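Local coordinates for protein SusD homolog (Bacteroides thetaiotaomicron, PDB 3EHM) that probably binds mucin O-glycans at the outer membrane, as a SusD-family lipoprotein of a gut symbiont that draws on host mucin as a nutrient, at residues A[81-92]-A[483-494]; A[152-160]-A[499-508]. One frame throughout, in Å; residues are numbered along the deposited sequence.

In the fold
From the N terminus the chain first gives 81-92, the loop and opening turns of helix 85-110, then 152-160, the loop that runs from helix 116-140 into helix 160-178. Most of the remaining fold follows before 483-494 and 499-508 return from near the C-terminal end, on both sides of the short helix 495-498. Contact 1 thus closes a loop of 390 residues and contact 2 one of 338; the two cross, since their segments alternate. Contact 1 ties the late chain to the loop and start of helix 85-110, contact 2 to the loop leading into helix 160-178. Their centres lie about 17 Å apart, and they meet where Phe491 packs on Met502, Ile505 and Phe157, with Tyr92 also against Phe157.

Contact 1: residues A[81-92]-A[483-494]; sequences WNFTDSRMNYAY and CRVPERFRFAPT
Pro486 lies over one face of the Trp81 indole, CG 3.8 Å from the centroid of the five-membered ring, a CH-pi contact; the carbonyl oxygens of Cys483 and Arg484 sit at the indole edge. Here an irregular late segment of the SusD-like fold packs on the loop and first turns of helix 85-110. Phe83 carries the edge of Phe489 on one face, a T-shaped pair with ring planes at 67°, while Trp81 O lies over the rim of its opposite face and Pro486 CB at its edge. Phe489 in turn receives Met88, a selenomethionine, in a Met-aromatic contact: its bent chain brings CE almost onto the ring normal, 3.9 Å from the centroid, with SE oblique to the ring. Ala91 CB also touches this phenyl, and Tyr63 of helix 60-63 and Phe140 of helix 116-140 help to enclose it. Farther along, Tyr92 CE1 approaches the edge of Phe491, whose ring stacks with Phe140.

Polar bonds follow toward Thr494. The Arg490 chain, extended from CG to NE, runs alongside Phe83 CB and grips Phe83 O side-on through NE and NH2, at 2.9 and 3.0 Å; the oxygen lies close to the guanidinium plane, and Pro493 CG lies over one face of the group, offset from its centre. A water links Met88 O, by a weak bond, to Ala492 N. Thr84 OG1 caps the helix by accepting from Arg87 N. In the first turn, Asp85 has its CG anti to N (chi1 -157°), which carries the carboxylate to the far end of the late segment. Both oxygens use their syn lone pairs: OD1 takes Thr494 N at 2.9 Å, nearly straight at 169°, and OD2 takes Thr494 OG1 at 2.6 Å.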
loop_
_atom_site.group_PDB
_atom_site.type_symbol
_atom_site.label_atom_id
_atom_site.label_comp_id
_atom_site.label_asym_id
_atom_site.label_seq_id
_atom_site.Cartn_x
_atom_site.Cartn_y
_atom_site.Cartn_z
ATOM N N TRP A 81 15.293 -5.076 -7.506
ATOM C CA TRP A 81 15.087 -6.388 -6.911
ATOM C C TRP A 81 16.307 -7.062 -6.294
ATOM O O TRP A 81 16.326 -8.281 -6.140
ATOM C CB TRP A 81 14.464 -7.319 -7.961
ATOM C CG TRP A 81 13.252 -6.755 -8.674
ATOM C CD1 TRP A 81 12.942 -5.436 -8.870
ATOM C CD2 TRP A 81 12.253 -7.504 -9.377
ATOM N NE1 TRP A 81 11.819 -5.319 -9.655
ATOM C CE2 TRP A 81 11.375 -6.575 -9.980
ATOM C CE3 TRP A 81 12.016 -8.871 -9.558
ATOM C CZ2 TRP A 81 10.278 -6.971 -10.754
ATOM C CZ3 TRP A 81 10.923 -9.267 -10.329
ATOM C CH2 TRP A 81 10.069 -8.316 -10.915
ATOM N N ASN A 82 17.324 -6.282 -5.942
ATOM C CA ASN A 82 18.512 -6.850 -5.314
ATOM C C ASN A 82 18.319 -6.643 -3.813
ATOM O O ASN A 82 18.673 -5.597 -3.262
ATOM C CB ASN A 82 19.772 -6.130 -5.802
ATOM C CG ASN A 82 21.044 -6.853 -5.405
ATOM O OD1 ASN A 82 22.141 -6.487 -5.834
ATOM N ND2 ASN A 82 20.905 -7.884 -4.583
ATOM N N PHE A 83 17.742 -7.645 -3.159
ATOM C CA PHE A 83 17.453 -7.563 -1.734
ATOM C C PHE A 83 18.659 -7.843 -0.841
ATOM O O PHE A 83 18.761 -8.903 -0.223
ATOM C CB PHE A 83 16.299 -8.511 -1.393
ATOM C CG PHE A 83 15.034 -8.245 -2.178
ATOM C CD1 PHE A 83 14.780 -6.986 -2.722
ATOM C CD2 PHE A 83 14.076 -9.243 -2.335
ATOM C CE1 PHE A 83 13.587 -6.726 -3.409
ATOM C CE2 PHE A 83 12.877 -8.993 -3.018
ATOM C CZ PHE A 83 12.635 -7.733 -3.555
ATOM N N THR A 84 19.555 -6.866 -0.764
ATOM C CA THR A 84 20.773 -6.985 0.032
ATOM C C THR A 84 20.517 -7.025 1.529
ATOM O O THR A 84 19.459 -6.615 2.008
ATOM C CB THR A 84 21.721 -5.821 -0.245
ATOM O OG1 THR A 84 21.113 -4.603 0.202
ATOM C CG2 THR A 84 22.013 -5.721 -1.740
ATOM N N ASP A 85 21.507 -7.518 2.264
ATOM C CA ASP A 85 21.413 -7.627 3.710
ATOM C C ASP A 85 21.103 -6.268 4.345
ATOM O O ASP A 85 20.203 -6.154 5.177
ATOM C CB ASP A 85 22.731 -8.169 4.276
ATOM C CG ASP A 85 22.555 -8.821 5.630
ATOM O OD1 ASP A 85 22.131 -9.995 5.675
ATOM O OD2 ASP A 85 22.829 -8.156 6.650
ATOM N N SER A 86 21.842 -5.238 3.944
ATOM C CA SER A 86 21.633 -3.906 4.501
ATOM C C SER A 86 20.249 -3.328 4.197
ATOM O O SER A 86 19.606 -2.775 5.082
ATOM C CB SER A 86 22.706 -2.937 3.996
ATOM O OG SER A 86 22.653 -2.823 2.588
ATOM N N ARG A 87 19.786 -3.464 2.956
ATOM C CA ARG A 87 18.475 -2.922 2.594
ATOM C C ARG A 87 17.290 -3.694 3.179
ATOM O O ARG A 87 16.246 -3.104 3.461
ATOM C CB ARG A 87 18.337 -2.829 1.070
ATOM C CG ARG A 87 19.317 -1.847 0.419
ATOM C CD ARG A 87 19.132 -0.407 0.917
ATOM N NE ARG A 87 17.860 0.176 0.501
ATOM C CZ ARG A 87 17.527 1.453 0.666
ATOM N NH1 ARG A 87 18.377 2.296 1.242
ATOM N NH2 ARG A 87 16.342 1.889 0.255
HETATM N N MSE A 88 17.441 -5.007 3.352
HETATM C CA MSE A 88 16.367 -5.820 3.917
HETATM C C MSE A 88 16.306 -5.612 5.427
HETATM O O MSE A 88 15.237 -5.681 6.036
HETATM C CB MSE A 88 16.576 -7.300 3.588
HETATM C CG MSE A 88 16.298 -7.632 2.133
HETATM SE SE MSE A 88 14.492 -7.107 1.600
HETATM C CE MSE A 88 14.887 -5.407 0.757
ATOM N N ASN A 89 17.459 -5.366 6.034
ATOM C CA ASN A 89 17.506 -5.094 7.463
ATOM C C ASN A 89 16.818 -3.741 7.653
ATOM O O ASN A 89 16.073 -3.520 8.614
ATOM C CB ASN A 89 18.957 -5.016 7.932
ATOM C CG ASN A 89 19.087 -4.446 9.323
ATOM O OD1 ASN A 89 19.657 -3.368 9.516
ATOM N ND2 ASN A 89 18.555 -5.159 10.306
ATOM N N TYR A 90 17.070 -2.844 6.707
ATOM C CA TYR A 90 16.496 -1.504 6.721
ATOM C C TYR A 90 14.975 -1.618 6.590
ATOM O O TYR A 90 14.230 -0.936 7.293
ATOM C CB TYR A 90 17.092 -0.699 5.565
ATOM C CG TYR A 90 16.734 0.771 5.516
ATOM C CD1 TYR A 90 16.650 1.539 6.678
ATOM C CD2 TYR A 90 16.563 1.413 4.291
ATOM C CE1 TYR A 90 16.408 2.920 6.618
ATOM C CE2 TYR A 90 16.327 2.782 4.216
ATOM C CZ TYR A 90 16.252 3.532 5.379
ATOM O OH TYR A 90 16.041 4.892 5.286
ATOM N N ALA A 91 14.528 -2.504 5.701
ATOM C CA ALA A 91 13.105 -2.725 5.472
ATOM C C ALA A 91 12.433 -3.297 6.718
ATOM O O ALA A 91 11.325 -2.901 7.073
ATOM C CB ALA A 91 12.909 -3.671 4.293
ATOM N N TYR A 92 13.105 -4.234 7.378
ATOM C CA TYR A 92 12.553 -4.830 8.588
ATOM C C TYR A 92 12.348 -3.728 9.627
ATOM O O TYR A 92 11.374 -3.742 10.378
ATOM C CB TYR A 92 13.501 -5.893 9.146
ATOM C CG TYR A 92 12.888 -6.747 10.238
ATOM C CD1 TYR A 92 11.971 -7.750 9.933
ATOM C CD2 TYR A 92 13.243 -6.564 11.571
ATOM C CE1 TYR A 92 11.425 -8.556 10.935
ATOM C CE2 TYR A 92 12.705 -7.364 12.581
ATOM C CZ TYR A 92 11.799 -8.358 12.256
ATOM O OH TYR A 92 11.276 -9.160 13.251
ATOM N N CYS A 483 7.020 -13.248 -13.092
ATOM C CA CYS A 483 7.092 -12.106 -12.187
ATOM C C CYS A 483 7.318 -10.748 -12.844
ATOM O O CYS A 483 8.317 -10.531 -13.536
ATOM C CB CYS A 483 8.197 -12.316 -11.137
ATOM S SG CYS A 483 7.824 -13.551 -9.858
ATOM N N ARG A 484 6.378 -9.837 -12.622
ATOM C CA ARG A 484 6.511 -8.474 -13.118
ATOM C C ARG A 484 6.852 -7.634 -11.890
ATOM O O ARG A 484 7.229 -6.474 -12.006
ATOM C CB ARG A 484 5.218 -7.991 -13.778
ATOM C CG ARG A 484 4.960 -8.684 -15.104
ATOM C CD ARG A 484 3.876 -8.010 -15.928
ATOM N NE ARG A 484 3.684 -8.740 -17.174
ATOM C CZ ARG A 484 2.769 -8.450 -18.089
ATOM N NH1 ARG A 484 1.942 -7.427 -17.914
ATOM N NH2 ARG A 484 2.677 -9.201 -19.179
ATOM N N VAL A 485 6.715 -8.250 -10.714
ATOM C CA VAL A 485 7.038 -7.618 -9.429
ATOM C C VAL A 485 7.497 -8.720 -8.478
ATOM O O VAL A 485 7.171 -9.884 -8.679
ATOM C CB VAL A 485 5.808 -6.922 -8.775
ATOM C CG1 VAL A 485 5.130 -6.010 -9.775
ATOM C CG2 VAL A 485 4.829 -7.958 -8.233
ATOM N N PRO A 486 8.279 -8.375 -7.440
ATOM C CA PRO A 486 8.702 -9.436 -6.522
ATOM C C PRO A 486 7.457 -9.912 -5.765
ATOM O O PRO A 486 6.509 -9.143 -5.581
ATOM C CB PRO A 486 9.695 -8.725 -5.599
ATOM C CG PRO A 486 10.232 -7.607 -6.462
ATOM C CD PRO A 486 8.991 -7.117 -7.157
ATOM N N GLU A 487 7.445 -11.172 -5.346
ATOM C CA GLU A 487 6.304 -11.704 -4.604
ATOM C C GLU A 487 6.392 -11.302 -3.129
ATOM O O GLU A 487 5.403 -11.359 -2.395
ATOM C CB GLU A 487 6.265 -13.236 -4.700
ATOM C CG GLU A 487 6.000 -13.813 -6.091
ATOM C CD GLU A 487 4.594 -13.541 -6.604
ATOM O OE1 GLU A 487 3.695 -13.234 -5.787
ATOM O OE2 GLU A 487 4.383 -13.650 -7.833
ATOM N N ARG A 488 7.581 -10.889 -2.700
ATOM C CA ARG A 488 7.799 -10.503 -1.306
ATOM C C ARG A 488 9.231 -10.038 -1.119
ATOM O O ARG A 488 10.075 -10.255 -1.985
ATOM C CB ARG A 488 7.579 -11.716 -0.390
ATOM C CG ARG A 488 8.587 -12.858 -0.640
ATOM C CD ARG A 488 8.365 -14.065 0.281
ATOM N NE ARG A 488 8.804 -13.835 1.659
ATOM C CZ ARG A 488 10.052 -13.996 2.094
ATOM N NH1 ARG A 488 11.009 -14.393 1.266
ATOM N NH2 ARG A 488 10.348 -13.761 3.365
ATOM N N PHE A 489 9.495 -9.393 0.015
ATOM C CA PHE A 489 10.846 -8.974 0.360
ATOM C C PHE A 489 11.385 -10.205 1.083
ATOM O O PHE A 489 10.601 -11.011 1.585
ATOM C CB PHE A 489 10.834 -7.800 1.353
ATOM C CG PHE A 489 10.970 -6.443 0.717
ATOM C CD1 PHE A 489 11.067 -6.300 -0.664
ATOM C CD2 PHE A 489 11.001 -5.296 1.513
ATOM C CE1 PHE A 489 11.189 -5.034 -1.245
ATOM C CE2 PHE A 489 11.121 -4.029 0.939
ATOM C CZ PHE A 489 11.217 -3.901 -0.444
ATOM N N ARG A 490 12.703 -10.372 1.134
ATOM C CA ARG A 490 13.267 -11.505 1.857
ATOM C C ARG A 490 13.937 -10.918 3.092
ATOM O O ARG A 490 14.321 -9.749 3.091
ATOM C CB ARG A 490 14.312 -12.253 1.017
ATOM C CG ARG A 490 15.630 -11.506 0.852
ATOM C CD ARG A 490 16.752 -12.415 0.369
ATOM N NE ARG A 490 18.008 -11.677 0.254
ATOM C CZ ARG A 490 19.206 -12.239 0.153
ATOM N NH1 ARG A 490 19.327 -13.561 0.148
ATOM N NH2 ARG A 490 20.290 -11.475 0.072
ATOM N N PHE A 491 14.061 -11.710 4.147
ATOM C CA PHE A 491 14.720 -11.230 5.353
ATOM C C PHE A 491 16.213 -11.163 5.073
ATOM O O PHE A 491 16.711 -11.824 4.158
ATOM C CB PHE A 491 14.458 -12.180 6.522
ATOM C CG PHE A 491 13.035 -12.179 6.989
ATOM C CD1 PHE A 491 12.543 -11.130 7.753
ATOM C CD2 PHE A 491 12.171 -13.206 6.626
ATOM C CE1 PHE A 491 11.207 -11.101 8.149
ATOM C CE2 PHE A 491 10.833 -13.186 7.018
ATOM C CZ PHE A 491 10.353 -12.131 7.778
ATOM N N ALA A 492 16.918 -10.348 5.848
ATOM C CA ALA A 492 18.360 -10.213 5.700
ATOM C C ALA A 492 18.987 -11.514 6.199
ATOM O O ALA A 492 18.767 -11.914 7.341
ATOM C CB ALA A 492 18.856 -9.029 6.528
ATOM N N PRO A 493 19.763 -12.202 5.343
ATOM C CA PRO A 493 20.405 -13.461 5.731
ATOM C C PRO A 493 21.106 -13.415 7.092
ATOM O O PRO A 493 20.960 -14.330 7.901
ATOM C CB PRO A 493 21.377 -13.714 4.581
ATOM C CG PRO A 493 20.623 -13.181 3.406
ATOM C CD PRO A 493 20.075 -11.867 3.941
ATOM N N THR A 494 21.856 -12.346 7.350
ATOM C CA THR A 494 22.574 -12.232 8.613
ATOM C C THR A 494 21.661 -12.154 9.827
ATOM O O THR A 494 22.099 -12.424 10.940
ATOM C CB THR A 494 23.510 -11.007 8.640
ATOM O OG1 THR A 494 22.731 -9.805 8.617
ATOM C CG2 THR A 494 24.455 -11.031 7.447
HETATM O O HOH W 1 15.530 -8.396 7.548
#

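Contact 2: residues A[152-160]-A[499-508]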
loop_
_atom_site.group_PDB
_atom_site.type_symbol
_atom_site.label_atom_id
_atom_site.label_comp_id
_atom_site.label_asym_id
_atom_site.label_seq_id
_atom_site.Cartn_x
_atom_site.Cartn_y
_atom_site.Cartn_z
ATOM N N SER A 152 11.296 -11.329 24.794
ATOM C CA SER A 152 12.248 -12.344 24.367
ATOM C C SER A 152 13.395 -11.785 23.527
ATOM O O SER A 152 13.203 -10.903 22.688
ATOM C CB SER A 152 11.525 -13.437 23.579
ATOM O OG SER A 152 12.417 -14.476 23.225
ATOM N N ILE A 153 14.590 -12.317 23.764
ATOM C CA ILE A 153 15.790 -11.910 23.044
ATOM C C ILE A 153 15.804 -12.608 21.678
ATOM O O ILE A 153 16.519 -12.201 20.761
ATOM C CB ILE A 153 17.062 -12.302 23.851
ATOM C CG1 ILE A 153 18.330 -11.860 23.114
ATOM C CG2 ILE A 153 17.071 -13.809 24.104
ATOM C CD1 ILE A 153 18.565 -10.354 23.122
ATOM N N ALA A 154 14.997 -13.659 21.553
ATOM C CA ALA A 154 14.905 -14.424 20.311
ATOM C C ALA A 154 13.438 -14.652 19.933
ATOM O O ALA A 154 12.922 -15.763 20.042
ATOM C CB ALA A 154 15.622 -15.761 20.471
ATOM N N PRO A 155 12.751 -13.589 19.478
ATOM C CA PRO A 155 11.341 -13.618 19.074
ATOM C C PRO A 155 10.937 -14.784 18.176
ATOM O O PRO A 155 11.610 -15.093 17.194
ATOM C CB PRO A 155 11.162 -12.273 18.377
ATOM C CG PRO A 155 12.065 -11.384 19.158
ATOM C CD PRO A 155 13.310 -12.236 19.305
ATOM N N LYS A 156 9.826 -15.423 18.529
ATOM C CA LYS A 156 9.283 -16.540 17.764
ATOM C C LYS A 156 8.411 -15.954 16.651
ATOM O O LYS A 156 7.642 -15.024 16.891
ATOM C CB LYS A 156 8.430 -17.424 18.679
ATOM C CG LYS A 156 7.699 -18.571 17.989
ATOM C CD LYS A 156 8.623 -19.737 17.671
ATOM C CE LYS A 156 7.822 -20.944 17.188
ATOM N NZ LYS A 156 8.683 -22.127 16.909
ATOM N N PHE A 157 8.533 -16.490 15.439
ATOM C CA PHE A 157 7.741 -16.006 14.309
ATOM C C PHE A 157 6.482 -16.841 14.094
ATOM O O PHE A 157 6.453 -18.032 14.412
ATOM C CB PHE A 157 8.575 -16.018 13.024
ATOM C CG PHE A 157 9.545 -14.875 12.910
ATOM C CD1 PHE A 157 10.548 -14.694 13.859
ATOM C CD2 PHE A 157 9.466 -13.987 11.841
ATOM C CE1 PHE A 157 11.464 -13.643 13.742
ATOM C CE2 PHE A 157 10.376 -12.932 11.715
ATOM C CZ PHE A 157 11.379 -12.762 12.669
ATOM N N ASP A 158 5.445 -16.202 13.558
ATOM C CA ASP A 158 4.171 -16.861 13.273
ATOM C C ASP A 158 4.040 -17.026 11.765
ATOM O O ASP A 158 4.536 -16.192 11.008
ATOM C CB ASP A 158 2.996 -16.001 13.747
ATOM C CG ASP A 158 3.003 -15.755 15.244
ATOM O OD1 ASP A 158 2.780 -16.715 16.009
ATOM O OD2 ASP A 158 3.227 -14.593 15.652
ATOM N N SER A 159 3.373 -18.089 11.323
ATOM C CA SER A 159 3.165 -18.281 9.892
ATOM C C SER A 159 2.240 -17.134 9.501
ATOM O O SER A 159 1.512 -16.612 10.345
ATOM C CB SER A 159 2.470 -19.616 9.613
ATOM O OG SER A 159 1.135 -19.600 10.089
ATOM N N GLN A 160 2.260 -16.728 8.238
ATOM C CA GLN A 160 1.400 -15.630 7.815
ATOM C C GLN A 160 -0.079 -15.913 8.083
ATOM O O GLN A 160 -0.840 -15.002 8.422
ATOM C CB GLN A 160 1.620 -15.325 6.333
ATOM C CG GLN A 160 0.751 -14.202 5.801
ATOM C CD GLN A 160 1.274 -13.644 4.493
ATOM O OE1 GLN A 160 1.577 -14.393 3.564
ATOM N NE2 GLN A 160 1.379 -12.322 4.413
ATOM N N ASN A 499 18.978 -14.498 15.699
ATOM C CA ASN A 499 17.743 -15.071 16.231
ATOM C C ASN A 499 17.563 -16.497 15.714
ATOM O O ASN A 499 17.147 -16.704 14.571
ATOM C CB ASN A 499 16.541 -14.228 15.809
ATOM C CG ASN A 499 15.233 -14.745 16.383
ATOM O OD1 ASN A 499 15.146 -15.889 16.831
ATOM N ND2 ASN A 499 14.207 -13.907 16.360
ATOM N N PRO A 500 17.865 -17.500 16.553
ATOM C CA PRO A 500 17.727 -18.903 16.151
ATOM C C PRO A 500 16.312 -19.366 15.796
ATOM O O PRO A 500 16.136 -20.449 15.243
ATOM C CB PRO A 500 18.319 -19.665 17.342
ATOM C CG PRO A 500 18.056 -18.753 18.499
ATOM C CD PRO A 500 18.403 -17.399 17.922
ATOM N N ASN A 501 15.299 -18.563 16.109
ATOM C CA ASN A 501 13.934 -18.957 15.773
ATOM C C ASN A 501 13.611 -18.658 14.315
ATOM O O ASN A 501 12.588 -19.103 13.791
ATOM C CB ASN A 501 12.920 -18.257 16.681
ATOM C CG ASN A 501 12.691 -19.005 17.981
ATOM O OD1 ASN A 501 12.452 -20.212 17.977
ATOM N ND2 ASN A 501 12.754 -18.292 19.099
HETATM N N MSE A 502 14.487 -17.907 13.657
HETATM C CA MSE A 502 14.276 -17.561 12.258
HETATM C C MSE A 502 14.578 -18.720 11.321
HETATM O O MSE A 502 14.152 -18.718 10.169
HETATM C CB MSE A 502 15.127 -16.346 11.879
HETATM C CG MSE A 502 14.658 -15.061 12.548
HETATM SE SE MSE A 502 15.557 -13.485 11.897
HETATM C CE MSE A 502 14.409 -13.128 10.378
ATOM N N ALA A 503 15.305 -19.716 11.818
ATOM C CA ALA A 503 15.657 -20.876 11.004
ATOM C C ALA A 503 14.404 -21.568 10.475
ATOM O O ALA A 503 14.450 -22.309 9.498
ATOM C CB ALA A 503 16.484 -21.857 11.834
ATOM N N GLU A 504 13.282 -21.309 11.133
ATOM C CA GLU A 504 12.001 -21.900 10.771
ATOM C C GLU A 504 11.265 -21.163 9.642
ATOM O O GLU A 504 10.300 -21.687 9.081
ATOM C CB GLU A 504 11.132 -21.957 12.034
ATOM C CG GLU A 504 9.641 -22.002 11.813
ATOM C CD GLU A 504 8.871 -22.108 13.114
ATOM O OE1 GLU A 504 9.122 -21.293 14.036
ATOM O OE2 GLU A 504 8.009 -23.009 13.209
ATOM N N ILE A 505 11.735 -19.966 9.299
ATOM C CA ILE A 505 11.103 -19.146 8.259
ATOM C C ILE A 505 10.765 -19.850 6.946
ATOM O O ILE A 505 9.631 -19.766 6.475
ATOM C CB ILE A 505 11.961 -17.891 7.949
ATOM C CG1 ILE A 505 11.983 -16.971 9.169
ATOM C CG2 ILE A 505 11.396 -17.143 6.740
ATOM C CD1 ILE A 505 10.620 -16.479 9.581
ATOM N N PRO A 506 11.738 -20.538 6.325
ATOM C CA PRO A 506 11.418 -21.219 5.066
ATOM C C PRO A 506 10.243 -22.193 5.204
ATOM O O PRO A 506 9.412 -22.306 4.298
ATOM C CB PRO A 506 12.726 -21.920 4.715
ATOM C CG PRO A 506 13.751 -20.963 5.233
ATOM C CD PRO A 506 13.186 -20.597 6.594
ATOM N N THR A 507 10.171 -22.890 6.335
ATOM C CA THR A 507 9.078 -23.830 6.564
ATOM C C THR A 507 7.764 -23.055 6.721
ATOM O O THR A 507 6.718 -23.475 6.223
ATOM C CB THR A 507 9.318 -24.680 7.832
ATOM O OG1 THR A 507 10.552 -25.399 7.701
ATOM C CG2 THR A 507 8.183 -25.671 8.027
ATOM N N LEU A 508 7.820 -21.917 7.407
ATOM C CA LEU A 508 6.622 -21.110 7.595
ATOM C C LEU A 508 6.154 -20.536 6.259
ATOM O O LEU A 508 4.958 -20.366 6.032
ATOM C CB LEU A 508 6.895 -19.980 8.590
ATOM C CG LEU A 508 7.222 -20.437 10.013
ATOM C CD1 LEU A 508 7.596 -19.236 10.862
ATOM C CD2 LEU A 508 6.033 -21.170 10.613
HETATM O O HOH W 2 11.913 -22.012 16.159
HETATM O O HOH W 3 10.078 -18.739 14.856
HETATM O O HOH W 4 5.771 -20.669 14.577
HETATM O O HOH W 5 3.958 -17.741 6.249
#
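Asn499 and Asn501 reach across to consecutive carbonyls of the loop 152-160, and their different first torsions set the pattern. In Asn499, CG stands opposite the backbone N (chi1 -178°); ND2 donates to Pro155 O at 3.0 Å, in the carbonyl plane and on a lone pair, while OD1 turns back to accept from Asn501 N in an Asx turn. With both ends of the amide held, its rotation is fixed. Asn501 has CG opposite the carbonyl carbon instead (chi1 -86°), and its ND2 meets Ala154 O at 2.7 Å, tilted from the carbonyl plane. Its OD1 accepts from a water that also makes a weak bond to Lys156 NZ.

The Lys156 chain leaves the backbone away from the partner segment, then bends at chi2 (77°) and swings back across Glu504, whose chain is extended beyond CG. NZ forms a salt bridge with Glu504 OE1 at 3.0 Å, on the syn side but out of the carboxylate plane. A second water joins OE1 to Phe157 N and Asn501 O.

Phe157 is directed at the partner segment and is buried there. Asn499 ND2 lies at its ring edge. Met502 CG packs 3.7 Å from Phe157 CE1, and its SE stands oblique to the ring, 5.2 Å from the centroid, a Met-aromatic contact; Ile505 CD1 comes to 3.6 Å from Phe157 CD2. Leu508 of helix 505-509 divides its methyls, CD1 against Phe157 CB and CD2 against Ser159 CB. It thereby packs on a loop-to-helix junction, where Ser159 OG accepts from Val162 N as the serine N-cap of helix 160-178.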